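Local structure of cytosolic IMP-GMP specific 5'-nucleotidase (Legionella pneumophila subsp. pneumophila, 4OHF) at residues D23-L28 with T209-S214; T27-N32 with L218-A223; I242-K247 with V278-N283. The protein probably hydrolyses nucleoside 5'-monophosphates such as IMP and GMP to nucleoside and phosphate, using a bound magnesium ion. One frame throughout, in Å; residues are numbered along the deposited sequence.

Overall arrangement
All three contacts are mainly buried and lie on the same side of the chain's centre. Contacts 1 and 2 sit about 8 Å apart, centre to centre. They share T27 and L28, and both lie where the 24-28 region meets helix 213-224 and the loop leading into it. Their chemistry differs. Contact 1 is largely polar and closes round magnesium and phosphate, with M24 packing beside it, while contact 2 is an apolar cluster next to it. Contact 3 is a pairing of two strands of the central sheet. Its centre is about 10 Å from that of contact 1, and K247 reaches the same phosphate. One flank of contact 3 meets a second subunit. Contacts 2 and 3 do not touch.

Contact 1 of 3, residues D23-L28 with T209-S214; sequences DMDHTL and TNSEYS. With MG (magnesium ion), chain J; PO4 (phosphate ion), chain H.
D25 and S211 meet through their side chains beside a bound phosphate. S211 OG donates to D25 OD2, the one direct hydrogen bond between the two segments, and is also hydrogen-bonded to K174 NZ. Next to it is the tightly packed part. M24 and T209 lie side by side and point the same way, with M24 CB 3.7 Å from T209 CB. The M24 chain runs straight to SD and then bends (chi3 76°). This brings M24 CE against S211 CB.

T209 OG1 does two jobs. T209 OG1 accepts from S211 N at 2.8 Å in a nearly straight bond, which makes an ST turn. T209 OG1 also donates to phosphate O3 at 2.7 Å. D25 N reaches the same phosphate O3 at 2.7 Å, and M24 N adds a weak bond. O3 is therefore gripped from both segments. N210 N holds phosphate O4.

The phosphate, probably from the crystallisation liquor, bridges to the metal. Magnesium binds phosphate O2 at 2.2 Å and the backbone atom D25 O at 2.1 Å. Both carboxylate oxygens of D23, a water and D303 are also ligands.

The other side is looser. The N210 side chain is exposed and does not reach 23-28; its OD1 accepts from K247 N.

The sequence D23-M24-D25-H26-T27 fits the DxDxT signature of HAD phosphatases, and the wide turn at 24-28 is consistent with their squiggle. T209 is probably the threonine of motif II. D23 follows strand 19-22 and T209 follows strand 204-208, which are neighbours in the central sheet. Strand 298-302 flanks D23 and T27, helix 213-224 covers M24, D25 and T209, and helix 189-200 packs on L28.

Contact 2 of 3, residues T27-N32 with L218-A223; sequences TLIRYN and LLLDYA
I29, just after helix 24-28, packs on L219, L220 and A223, all on one side of helix 213-224. I29 CB lies 4.2 Å from L219 CD2. The chain then branches. I29 CG2, anti to the backbone N, comes to 3.7 Å from the same L219 CD2. I29 CG1 is 4.3 Å from A223 CB. The chain stays extended past CG1 (chi2 175°), so CD1 is carried in between two leucines. I29 CD1 lies 3.4 Å from L219 CD2 and 3.7 Å from L220 CD2. I29 and L219 cross obliquely, and I29 is thus held by residues from successive turns of the helix.

L220 also reaches L28. Its CB does not point straight at 27-32, but its extended chain brings CD2 near. L28 CD2 meets L220 CD2 at 3.8 Å, and the two side chains stand at about a right angle.

Y31 comes at L219 from the opposite direction. L219 CD2 sits obliquely to the ring, 4.0 Å from Y31 CZ. The phenol oxygen has its polar partners elsewhere, as Y31 OH is hydrogen-bonded to D25 OD1 and to Y215 OH. One tyrosine thereby joins this apolar cluster to a residue of the magnesium site.

No hydrogen bond links the two segments. Between 27-32, at the end of the HAD signature, and 218-223 the contact is apolar packing; the bond from Y31 OH to Y215 adds a polar tie to the same helix. M24 packs on I29 and L220, and W234 on L220. V185, on strand 185-186, packs on both I29 and L219. That short strand is paired with 30-31 through R30 and I186, and L181 of helix 181-184 covers L219.

Contact 3 of 3, residues I242-K247 with V278-N283; sequences ITLANK and VYQGGN. With PO4 (phosphate ion), chain H.
T243 and Y279 join neighbouring parallel strands, 240-243 and 277-281, in the central sheet of the HAD fold. I242 and Y279 put their side chains on one face of the sheet. T243 and Q280 put theirs on the other.

Y279 O accepts twice from T243, from opposite faces of its carbonyl plane. T243 N bonds to Y279 O at 2.8 Å, from 37° out of that plane. T243 OG1 bonds to Y279 O at 2.7 Å and is tilted 23°. With chi1 at 63°, OG1 lies between the backbone N and the carbonyl carbon, and this turns the hydroxyl to the neighbouring strand. G281 N returns a bond to T243 O at 2.8 Å, almost head-on, and a weak one to L244 O.

L244 and Q280 lie side by side and point the same way. L244 CB rests 3.6 Å from Q280 CG, and its CD1 runs beside the amide group. The amide oxygen OE1 is hydrogen-bonded to N269 of the second subunit, whose R256 packs on L244. This edge of the contact is therefore part of a subunit interface. On the I242 face, I242 CG2 approaches G281 O.

Beyond the strand, 244-247 turns back towards the active site. K247, probably the motif III lysine of the HAD family, bends at chi3, and K247 NZ donates to phosphate O4 at 2.8 Å.

Contact 1 of 3, residues D23-L28 with T209-S214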
ATOM      1  N   ASP B  23       7.300  20.763  23.912  1.00 38.75           N
ATOM      2  CA  ASP B  23       7.191  19.385  24.361  1.00 38.37           C
ATOM      3  C   ASP B  23       7.725  19.496  25.794  1.00 37.46           C
ATOM      4  O   ASP B  23       8.650  20.256  26.035  1.00 37.76           O
ATOM      5  CB  ASP B  23       8.109  18.534  23.477  1.00 42.42           C
ATOM      6  CG  ASP B  23       8.392  17.160  24.044  1.00 44.09           C
ATOM      7  OD1 ASP B  23       8.996  17.056  25.128  1.00 46.85           O
ATOM      8  OD2 ASP B  23       8.023  16.173  23.384  1.00 47.02           O
ATOM      9  N   MET B  24       7.157  18.774  26.751  1.00 37.65           N
ATOM     10  CA  MET B  24       7.645  18.886  28.129  1.00 36.97           C
ATOM     11  C   MET B  24       8.827  17.984  28.505  1.00 37.11           C
ATOM     12  O   MET B  24       9.934  18.473  28.738  1.00 38.42           O
ATOM     13  CB  MET B  24       6.513  18.658  29.132  1.00 34.42           C
ATOM     14  CG  MET B  24       6.990  18.684  30.563  1.00 36.41           C
ATOM     15  SD  MET B  24       5.700  18.431  31.823  1.00 42.97           S
ATOM     16  CE  MET B  24       5.419  16.679  31.700  1.00 39.51           C
ATOM     17  N   ASP B  25       8.602  16.679  28.577  1.00 36.79           N
ATOM     18  CA  ASP B  25       9.669  15.766  28.954  1.00 38.29           C
ATOM     19  C   ASP B  25      10.787  15.682  27.920  1.00 38.05           C
ATOM     20  O   ASP B  25      10.590  15.177  26.824  1.00 39.33           O
ATOM     21  CB  ASP B  25       9.093  14.376  29.241  1.00 41.27           C
ATOM     22  CG  ASP B  25       8.176  14.364  30.463  1.00 43.82           C
ATOM     23  OD1 ASP B  25       8.644  14.659  31.586  1.00 45.26           O
ATOM     24  OD2 ASP B  25       6.977  14.065  30.300  1.00 45.35           O
ATOM     25  N   HIS B  26      11.953  16.207  28.290  1.00 37.14           N
ATOM     26  CA  HIS B  26      13.173  16.238  27.470  1.00 36.12           C
ATOM     27  C   HIS B  26      13.340  17.470  26.589  1.00 36.92           C
ATOM     28  O   HIS B  26      14.386  17.633  25.960  1.00 37.76           O
ATOM     29  CB  HIS B  26      13.328  14.973  26.621  1.00 34.89           C
ATOM     30  CG  HIS B  26      13.366  13.712  27.424  1.00 38.06           C
ATOM     31  ND1 HIS B  26      12.267  12.893  27.585  1.00 40.03           N
ATOM     32  CD2 HIS B  26      14.356  13.156  28.164  1.00 39.93           C
ATOM     33  CE1 HIS B  26      12.576  11.892  28.389  1.00 38.39           C
ATOM     34  NE2 HIS B  26      13.838  12.026  28.754  1.00 38.15           N
ATOM     35  N   THR B  27      12.331  18.338  26.524  1.00 35.49           N
ATOM     36  CA  THR B  27      12.488  19.556  25.739  1.00 35.05           C
ATOM     37  C   THR B  27      12.495  20.711  26.730  1.00 36.05           C
ATOM     38  O   THR B  27      13.553  21.270  27.016  1.00 36.61           O
ATOM     39  CB  THR B  27      11.364  19.739  24.688  1.00 34.88           C
ATOM     40  OG1 THR B  27      11.428  18.677  23.733  1.00 29.69           O
ATOM     41  CG2 THR B  27      11.531  21.061  23.946  1.00 29.99           C
ATOM     42  N   LEU B  28      11.328  21.052  27.272  1.00 37.20           N
ATOM     43  CA  LEU B  28      11.217  22.136  28.252  1.00 38.56           C
ATOM     44  C   LEU B  28      11.877  21.768  29.570  1.00 40.37           C
ATOM     45  O   LEU B  28      12.499  22.610  30.211  1.00 40.71           O
ATOM     46  CB  LEU B  28       9.753  22.479  28.528  1.00 37.52           C
ATOM     47  CG  LEU B  28       9.466  23.431  29.693  1.00 37.49           C
ATOM     48  CD1 LEU B  28      10.153  24.783  29.490  1.00 37.28           C
ATOM     49  CD2 LEU B  28       7.965  23.610  29.796  1.00 38.31           C
ATOM     50  N   THR B 209       2.415  18.079  25.978  1.00 39.76           N
ATOM     51  CA  THR B 209       3.048  16.867  26.487  1.00 38.82           C
ATOM     52  C   THR B 209       2.211  15.601  26.402  1.00 39.91           C
ATOM     53  O   THR B 209       0.988  15.639  26.389  1.00 42.85           O
ATOM     54  CB  THR B 209       3.439  17.044  27.969  1.00 38.96           C
ATOM     55  OG1 THR B 209       3.871  15.793  28.501  1.00 37.44           O
ATOM     56  CG2 THR B 209       2.245  17.524  28.796  1.00 36.99           C
ATOM     57  N   ASN B 210       2.874  14.460  26.369  1.00 41.09           N
ATOM     58  CA  ASN B 210       2.157  13.195  26.329  1.00 42.24           C
ATOM     59  C   ASN B 210       1.923  12.683  27.763  1.00 42.44           C
ATOM     60  O   ASN B 210       1.262  11.673  27.958  1.00 43.44           O
ATOM     61  CB  ASN B 210       2.943  12.167  25.507  1.00 41.89           C
ATOM     62  CG  ASN B 210       2.534  12.148  24.043  1.00 42.23           C
ATOM     63  OD1 ASN B 210       1.922  13.088  23.539  1.00 46.81           O
ATOM     64  ND2 ASN B 210       2.877  11.077  23.352  1.00 42.40           N
ATOM     65  N   SER B 211       2.470  13.388  28.755  1.00 42.73           N
ATOM     66  CA  SER B 211       2.322  13.018  30.167  1.00 42.98           C
ATOM     67  C   SER B 211       1.003  13.562  30.653  1.00 44.49           C
ATOM     68  O   SER B 211       0.495  14.537  30.096  1.00 45.28           O
ATOM     69  CB  SER B 211       3.435  13.637  31.016  1.00 42.83           C
ATOM     70  OG  SER B 211       4.707  13.150  30.623  1.00 45.84           O
ATOM     71  N   GLU B 212       0.442  12.947  31.689  1.00 45.91           N
ATOM     72  CA  GLU B 212      -0.823  13.427  32.218  1.00 48.23           C
ATOM     73  C   GLU B 212      -0.607  14.650  33.101  1.00 47.50           C
ATOM     74  O   GLU B 212       0.514  14.933  33.541  1.00 47.13           O
ATOM     75  CB  GLU B 212      -1.557  12.313  32.964  1.00 51.82           C
ATOM     76  CG  GLU B 212      -0.871  11.765  34.182  1.00 57.03           C
ATOM     77  CD  GLU B 212      -1.489  10.450  34.622  1.00 61.58           C
ATOM     78  OE1 GLU B 212      -2.741  10.350  34.675  1.00 62.06           O
ATOM     79  OE2 GLU B 212      -0.716   9.513  34.914  1.00 64.41           O
ATOM     80  N   TYR B 213      -1.683  15.386  33.345  1.00 47.12           N
ATOM     81  CA  TYR B 213      -1.593  16.614  34.118  1.00 46.64           C
ATOM     82  C   TYR B 213      -1.062  16.485  35.539  1.00 46.68           C
ATOM     83  O   TYR B 213      -0.250  17.303  35.975  1.00 46.59           O
ATOM     84  CB  TYR B 213      -2.950  17.311  34.138  1.00 46.02           C
ATOM     85  CG  TYR B 213      -2.944  18.651  34.849  1.00 48.24           C
ATOM     86  CD1 TYR B 213      -2.100  19.687  34.435  1.00 46.61           C
ATOM     87  CD2 TYR B 213      -3.798  18.889  35.922  1.00 47.43           C
ATOM     88  CE1 TYR B 213      -2.113  20.909  35.067  1.00 49.58           C
ATOM     89  CE2 TYR B 213      -3.817  20.116  36.564  1.00 49.41           C
ATOM     90  CZ  TYR B 213      -2.976  21.117  36.141  1.00 50.65           C
ATOM     91  OH  TYR B 213      -2.961  22.306  36.832  1.00 54.91           O
ATOM     92  N   SER B 214      -1.518  15.477  36.270  1.00 46.79           N
ATOM     93  CA  SER B 214      -1.058  15.303  37.645  1.00 48.22           C
ATOM     94  C   SER B 214       0.472  15.265  37.699  1.00 47.62           C
ATOM     95  O   SER B 214       1.089  15.833  38.601  1.00 46.50           O
ATOM     96  CB  SER B 214      -1.644  14.019  38.247  1.00 49.21           C
ATOM     97  OG  SER B 214      -1.207  12.859  37.549  1.00 53.98           O
TER
HETATM   98 MG    MG J 503       9.635  14.960  24.921  1.00 44.78          MG
HETATM   99  P   PO4 H 501       6.384  14.698  26.482  1.00 42.93           P
HETATM  100  O1  PO4 H 501       6.050  13.524  27.332  1.00 41.46           O
HETATM  101  O2  PO4 H 501       7.753  14.559  25.943  1.00 42.08           O
HETATM  102  O3  PO4 H 501       6.301  15.940  27.298  1.00 38.19           O
HETATM  103  O4  PO4 H 501       5.430  14.769  25.347  1.00 45.64           O
HETATM  104  O   HOH W   1       9.159  12.971  24.530  1.00 61.37           O

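Contact 2 of 3, residues T27-N32 with L218-A223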
ATOM      1  N   THR B  27      12.331  18.338  26.524  1.00 35.49           N
ATOM      2  CA  THR B  27      12.488  19.556  25.739  1.00 35.05           C
ATOM      3  C   THR B  27      12.495  20.711  26.730  1.00 36.05           C
ATOM      4  O   THR B  27      13.553  21.270  27.016  1.00 36.61           O
ATOM      5  CB  THR B  27      11.364  19.739  24.688  1.00 34.88           C
ATOM      6  OG1 THR B  27      11.428  18.677  23.733  1.00 29.69           O
ATOM      7  CG2 THR B  27      11.531  21.061  23.946  1.00 29.99           C
ATOM      8  N   LEU B  28      11.328  21.052  27.272  1.00 37.20           N
ATOM      9  CA  LEU B  28      11.217  22.136  28.252  1.00 38.56           C
ATOM     10  C   LEU B  28      11.877  21.768  29.570  1.00 40.37           C
ATOM     11  O   LEU B  28      12.499  22.610  30.211  1.00 40.71           O
ATOM     12  CB  LEU B  28       9.753  22.479  28.528  1.00 37.52           C
ATOM     13  CG  LEU B  28       9.466  23.431  29.693  1.00 37.49           C
ATOM     14  CD1 LEU B  28      10.153  24.783  29.490  1.00 37.28           C
ATOM     15  CD2 LEU B  28       7.965  23.610  29.796  1.00 38.31           C
ATOM     16  N   ILE B  29      11.713  20.516  29.985  1.00 40.30           N
ATOM     17  CA  ILE B  29      12.307  20.040  31.227  1.00 41.16           C
ATOM     18  C   ILE B  29      13.424  19.044  30.919  1.00 41.62           C
ATOM     19  O   ILE B  29      13.192  18.001  30.316  1.00 41.31           O
ATOM     20  CB  ILE B  29      11.235  19.390  32.105  1.00 41.68           C
ATOM     21  CG1 ILE B  29      10.281  20.481  32.594  1.00 43.34           C
ATOM     22  CG2 ILE B  29      11.867  18.660  33.277  1.00 40.13           C
ATOM     23  CD1 ILE B  29       9.098  19.964  33.387  1.00 46.37           C
ATOM     24  N   ARG B  30      14.642  19.365  31.332  1.00 42.80           N
ATOM     25  CA  ARG B  30      15.774  18.481  31.049  1.00 45.60           C
ATOM     26  C   ARG B  30      15.938  17.297  32.009  1.00 45.19           C
ATOM     27  O   ARG B  30      15.705  17.404  33.215  1.00 43.29           O
ATOM     28  CB  ARG B  30      17.070  19.300  30.992  1.00 46.88           C
ATOM     29  CG  ARG B  30      17.734  19.318  29.619  1.00 50.20           C
ATOM     30  CD  ARG B  30      18.037  20.717  29.127  1.00 48.96           C
ATOM     31  NE  ARG B  30      18.931  21.459  30.020  1.00 53.06           N
ATOM     32  CZ  ARG B  30      20.177  21.109  30.330  1.00 51.88           C
ATOM     33  NH1 ARG B  30      20.714  20.008  29.823  1.00 51.19           N
ATOM     34  NH2 ARG B  30      20.884  21.869  31.160  1.00 52.48           N
ATOM     35  N   TYR B  31      16.324  16.157  31.446  1.00 45.99           N
ATOM     36  CA  TYR B  31      16.550  14.942  32.218  1.00 46.04           C
ATOM     37  C   TYR B  31      17.989  14.487  32.084  1.00 45.82           C
ATOM     38  O   TYR B  31      18.647  14.744  31.077  1.00 45.52           O
ATOM     39  CB  TYR B  31      15.657  13.798  31.723  1.00 46.42           C
ATOM     40  CG  TYR B  31      14.216  13.864  32.170  1.00 46.54           C
ATOM     41  CD1 TYR B  31      13.799  13.219  33.331  1.00 46.59           C
ATOM     42  CD2 TYR B  31      13.261  14.542  31.412  1.00 45.55           C
ATOM     43  CE1 TYR B  31      12.466  13.242  33.727  1.00 46.61           C
ATOM     44  CE2 TYR B  31      11.933  14.572  31.799  1.00 46.57           C
ATOM     45  CZ  TYR B  31      11.542  13.919  32.959  1.00 46.90           C
ATOM     46  OH  TYR B  31      10.227  13.952  33.358  1.00 47.23           O
ATOM     47  N   ASN B  32      18.464  13.803  33.114  1.00 46.70           N
ATOM     48  CA  ASN B  32      19.805  13.243  33.121  1.00 48.48           C
ATOM     49  C   ASN B  32      19.728  12.007  32.210  1.00 49.87           C
ATOM     50  O   ASN B  32      19.242  10.948  32.625  1.00 51.25           O
ATOM     51  CB  ASN B  32      20.162  12.827  34.542  1.00 49.05           C
ATOM     52  CG  ASN B  32      21.558  12.294  34.651  1.00 49.63           C
ATOM     53  OD1 ASN B  32      21.927  11.308  33.998  1.00 50.71           O
ATOM     54  ND2 ASN B  32      22.359  12.945  35.481  1.00 50.63           N
ATOM     55  N   LEU B 218       3.395  18.545  38.822  1.00 51.96           N
ATOM     56  CA  LEU B 218       4.475  18.275  39.768  1.00 52.87           C
ATOM     57  C   LEU B 218       5.827  18.682  39.177  1.00 53.67           C
ATOM     58  O   LEU B 218       6.562  19.502  39.744  1.00 52.86           O
ATOM     59  CB  LEU B 218       4.522  16.792  40.074  1.00 52.91           C
ATOM     60  CG  LEU B 218       4.985  16.349  41.453  1.00 57.35           C
ATOM     61  CD1 LEU B 218       5.388  14.888  41.325  1.00 59.54           C
ATOM     62  CD2 LEU B 218       6.134  17.184  41.980  1.00 55.45           C
ATOM     63  N   LEU B 219       6.143  18.099  38.024  1.00 53.45           N
ATOM     64  CA  LEU B 219       7.404  18.351  37.352  1.00 53.56           C
ATOM     65  C   LEU B 219       7.630  19.812  36.950  1.00 52.82           C
ATOM     66  O   LEU B 219       8.734  20.340  37.093  1.00 51.01           O
ATOM     67  CB  LEU B 219       7.509  17.458  36.121  1.00 54.99           C
ATOM     68  CG  LEU B 219       8.938  17.192  35.653  1.00 56.87           C
ATOM     69  CD1 LEU B 219       9.588  16.167  36.569  1.00 56.61           C
ATOM     70  CD2 LEU B 219       8.915  16.673  34.227  1.00 60.63           C
ATOM     71  N   LEU B 220       6.594  20.468  36.438  1.00 51.77           N
ATOM     72  CA  LEU B 220       6.735  21.857  36.031  1.00 52.26           C
ATOM     73  C   LEU B 220       7.050  22.718  37.234  1.00 53.36           C
ATOM     74  O   LEU B 220       7.898  23.607  37.170  1.00 54.25           O
ATOM     75  CB  LEU B 220       5.463  22.357  35.346  1.00 51.95           C
ATOM     76  CG  LEU B 220       5.257  21.860  33.911  1.00 51.56           C
ATOM     77  CD1 LEU B 220       3.903  22.306  33.388  1.00 51.51           C
ATOM     78  CD2 LEU B 220       6.362  22.395  33.033  1.00 49.90           C
ATOM     79  N   ASP B 221       6.361  22.444  38.333  1.00 54.36           N
ATOM     80  CA  ASP B 221       6.567  23.160  39.584  1.00 53.65           C
ATOM     81  C   ASP B 221       7.997  22.920  40.063  1.00 51.77           C
ATOM     82  O   ASP B 221       8.738  23.864  40.287  1.00 52.04           O
ATOM     83  CB  ASP B 221       5.577  22.642  40.624  1.00 58.07           C
ATOM     84  CG  ASP B 221       5.474  23.537  41.844  1.00 60.23           C
ATOM     85  OD1 ASP B 221       4.696  23.191  42.752  1.00 61.12           O
ATOM     86  OD2 ASP B 221       6.154  24.579  41.901  1.00 62.93           O
ATOM     87  N   TYR B 222       8.381  21.652  40.202  1.00 50.17           N
ATOM     88  CA  TYR B 222       9.721  21.297  40.656  1.00 49.67           C
ATOM     89  C   TYR B 222      10.847  21.953  39.850  1.00 50.60           C
ATOM     90  O   TYR B 222      11.832  22.434  40.424  1.00 52.28           O
ATOM     91  CB  TYR B 222       9.909  19.769  40.625  1.00 48.01           C
ATOM     92  CG  TYR B 222      11.313  19.309  40.976  1.00 47.66           C
ATOM     93  CD1 TYR B 222      11.716  19.163  42.308  1.00 47.19           C
ATOM     94  CD2 TYR B 222      12.252  19.064  39.981  1.00 46.81           C
ATOM     95  CE1 TYR B 222      13.025  18.784  42.633  1.00 47.00           C
ATOM     96  CE2 TYR B 222      13.555  18.687  40.292  1.00 47.92           C
ATOM     97  CZ  TYR B 222      13.941  18.549  41.621  1.00 49.90           C
ATOM     98  OH  TYR B 222      15.242  18.191  41.928  1.00 49.26           O
ATOM     99  N   ALA B 223      10.705  21.985  38.528  1.00 50.22           N
ATOM    100  CA  ALA B 223      11.756  22.530  37.672  1.00 50.92           C
ATOM    101  C   ALA B 223      11.705  24.003  37.266  1.00 50.34           C
ATOM    102  O   ALA B 223      12.700  24.535  36.778  1.00 51.10           O
ATOM    103  CB  ALA B 223      11.887  21.662  36.424  1.00 48.81           C
TER

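Contact 3 of 3, residues I242-K247 with V278-N283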
ATOM      1  N   ILE B 242      -1.449  21.570  27.291  1.00 43.12           N
ATOM      2  CA  ILE B 242      -2.138  20.392  26.775  1.00 42.77           C
ATOM      3  C   ILE B 242      -1.451  19.080  27.193  1.00 42.60           C
ATOM      4  O   ILE B 242      -0.302  18.813  26.826  1.00 41.98           O
ATOM      5  CB  ILE B 242      -2.216  20.477  25.233  1.00 41.91           C
ATOM      6  CG1 ILE B 242      -2.746  21.858  24.828  1.00 39.71           C
ATOM      7  CG2 ILE B 242      -3.110  19.382  24.690  1.00 41.29           C
ATOM      8  CD1 ILE B 242      -2.778  22.100  23.324  1.00 39.60           C
ATOM      9  N   THR B 243      -2.181  18.260  27.946  1.00 42.64           N
ATOM     10  CA  THR B 243      -1.666  16.995  28.454  1.00 41.27           C
ATOM     11  C   THR B 243      -2.238  15.741  27.777  1.00 41.86           C
ATOM     12  O   THR B 243      -3.293  15.795  27.139  1.00 40.73           O
ATOM     13  CB  THR B 243      -1.902  16.934  29.948  1.00 40.65           C
ATOM     14  OG1 THR B 243      -3.310  16.962  30.207  1.00 42.43           O
ATOM     15  CG2 THR B 243      -1.266  18.140  30.609  1.00 39.91           C
ATOM     16  N   LEU B 244      -1.542  14.612  27.943  1.00 42.88           N
ATOM     17  CA  LEU B 244      -1.926  13.360  27.297  1.00 42.54           C
ATOM     18  C   LEU B 244      -2.273  13.764  25.859  1.00 43.50           C
ATOM     19  O   LEU B 244      -3.314  13.395  25.306  1.00 43.38           O
ATOM     20  CB  LEU B 244      -3.126  12.718  27.997  1.00 43.30           C
ATOM     21  CG  LEU B 244      -2.829  11.856  29.234  1.00 45.93           C
ATOM     22  CD1 LEU B 244      -4.137  11.381  29.852  1.00 44.75           C
ATOM     23  CD2 LEU B 244      -1.964  10.656  28.857  1.00 43.41           C
ATOM     24  N   ALA B 245      -1.377  14.548  25.270  1.00 41.73           N
ATOM     25  CA  ALA B 245      -1.563  15.058  23.927  1.00 42.03           C
ATOM     26  C   ALA B 245      -1.729  13.956  22.909  1.00 41.41           C
ATOM     27  O   ALA B 245      -2.419  14.123  21.915  1.00 41.42           O
ATOM     28  CB  ALA B 245      -0.394  15.950  23.543  1.00 40.92           C
ATOM     29  N   ASN B 246      -1.090  12.830  23.167  1.00 41.76           N
ATOM     30  CA  ASN B 246      -1.160  11.694  22.265  1.00 42.86           C
ATOM     31  C   ASN B 246      -0.514  12.018  20.904  1.00 42.18           C
ATOM     32  O   ASN B 246      -1.121  11.844  19.843  1.00 42.94           O
ATOM     33  CB  ASN B 246      -2.619  11.250  22.087  1.00 41.76           C
ATOM     34  CG  ASN B 246      -2.745   9.834  21.544  1.00 42.30           C
ATOM     35  OD1 ASN B 246      -3.850   9.330  21.382  1.00 42.21           O
ATOM     36  ND2 ASN B 246      -1.612   9.185  21.267  1.00 43.63           N
ATOM     37  N   LYS B 247       0.717  12.508  20.951  1.00 40.65           N
ATOM     38  CA  LYS B 247       1.465  12.797  19.739  1.00 40.19           C
ATOM     39  C   LYS B 247       1.985  11.434  19.257  1.00 39.49           C
ATOM     40  O   LYS B 247       2.190  10.518  20.057  1.00 39.93           O
ATOM     41  CB  LYS B 247       2.637  13.727  20.059  1.00 39.58           C
ATOM     42  CG  LYS B 247       2.229  15.122  20.490  1.00 41.15           C
ATOM     43  CD  LYS B 247       3.425  15.922  21.030  1.00 41.42           C
ATOM     44  CE  LYS B 247       3.945  15.308  22.343  1.00 41.75           C
ATOM     45  NZ  LYS B 247       5.103  16.043  22.927  1.00 39.61           N
ATOM     46  N   VAL B 278      -5.916  24.538  30.938  1.00 47.27           N
ATOM     47  CA  VAL B 278      -5.357  23.201  30.856  1.00 43.72           C
ATOM     48  C   VAL B 278      -6.317  22.289  30.098  1.00 43.74           C
ATOM     49  O   VAL B 278      -7.527  22.433  30.229  1.00 43.54           O
ATOM     50  CB  VAL B 278      -5.118  22.635  32.256  1.00 40.23           C
ATOM     51  CG1 VAL B 278      -4.418  21.292  32.151  1.00 42.58           C
ATOM     52  CG2 VAL B 278      -4.301  23.617  33.074  1.00 40.49           C
ATOM     53  N   TYR B 279      -5.770  21.366  29.304  1.00 41.36           N
ATOM     54  CA  TYR B 279      -6.572  20.429  28.533  1.00 41.27           C
ATOM     55  C   TYR B 279      -5.908  19.054  28.448  1.00 42.97           C
ATOM     56  O   TYR B 279      -4.768  18.861  28.893  1.00 43.25           O
ATOM     57  CB  TYR B 279      -6.795  20.941  27.099  1.00 41.23           C
ATOM     58  CG  TYR B 279      -7.675  22.167  26.976  1.00 43.33           C
ATOM     59  CD1 TYR B 279      -7.151  23.453  27.161  1.00 43.96           C
ATOM     60  CD2 TYR B 279      -9.037  22.044  26.692  1.00 42.70           C
ATOM     61  CE1 TYR B 279      -7.960  24.586  27.062  1.00 43.20           C
ATOM     62  CE2 TYR B 279      -9.860  23.168  26.594  1.00 43.02           C
ATOM     63  CZ  TYR B 279      -9.316  24.440  26.779  1.00 45.65           C
ATOM     64  OH  TYR B 279     -10.117  25.564  26.664  1.00 44.32           O
ATOM     65  N   GLN B 280      -6.640  18.100  27.874  1.00 42.05           N
ATOM     66  CA  GLN B 280      -6.141  16.743  27.673  1.00 41.50           C
ATOM     67  C   GLN B 280      -6.501  16.348  26.238  1.00 40.90           C
ATOM     68  O   GLN B 280      -7.560  16.737  25.742  1.00 38.78           O
ATOM     69  CB  GLN B 280      -6.787  15.774  28.673  1.00 40.86           C
ATOM     70  CG  GLN B 280      -6.338  14.336  28.491  1.00 39.88           C
ATOM     71  CD  GLN B 280      -6.742  13.443  29.639  1.00 38.75           C
ATOM     72  OE1 GLN B 280      -6.266  13.614  30.758  1.00 40.82           O
ATOM     73  NE2 GLN B 280      -7.615  12.482  29.368  1.00 34.35           N
ATOM     74  N   GLY B 281      -5.617  15.597  25.578  1.00 40.12           N
ATOM     75  CA  GLY B 281      -5.863  15.183  24.202  1.00 40.42           C
ATOM     76  C   GLY B 281      -5.826  16.322  23.186  1.00 41.22           C
ATOM     77  O   GLY B 281      -4.895  17.141  23.180  1.00 39.89           O
ATOM     78  N   GLY B 282      -6.837  16.380  22.321  1.00 41.53           N
ATOM     79  CA  GLY B 282      -6.903  17.440  21.324  1.00 39.75           C
ATOM     80  C   GLY B 282      -6.249  17.111  19.986  1.00 41.26           C
ATOM     81  O   GLY B 282      -5.741  16.003  19.756  1.00 40.12           O
ATOM     82  N   ASN B 283      -6.269  18.087  19.088  1.00 40.43           N
ATOM     83  CA  ASN B 283      -5.669  17.918  17.774  1.00 40.97           C
ATOM     84  C   ASN B 283      -5.266  19.292  17.259  1.00 41.13           C
ATOM     85  O   ASN B 283      -5.943  20.290  17.530  1.00 40.38           O
ATOM     86  CB  ASN B 283      -6.647  17.214  16.802  1.00 42.38           C
ATOM     87  CG  ASN B 283      -7.881  18.052  16.473  1.00 42.99           C
ATOM     88  OD1 ASN B 283      -7.800  19.068  15.781  1.00 43.23           O
ATOM     89  ND2 ASN B 283      -9.031  17.623  16.971  1.00 43.92           N
TER
HETATM   90  P   PO4 H 501       6.384  14.698  26.482  1.00 42.93           P
HETATM   91  O1  PO4 H 501       6.050  13.524  27.332  1.00 41.46           O
HETATM   92  O2  PO4 H 501       7.753  14.559  25.943  1.00 42.08           O
HETATM   93  O3  PO4 H 501       6.301  15.940  27.298  1.00 38.19           O
HETATM   94  O4  PO4 H 501       5.430  14.769  25.347  1.00 45.64           O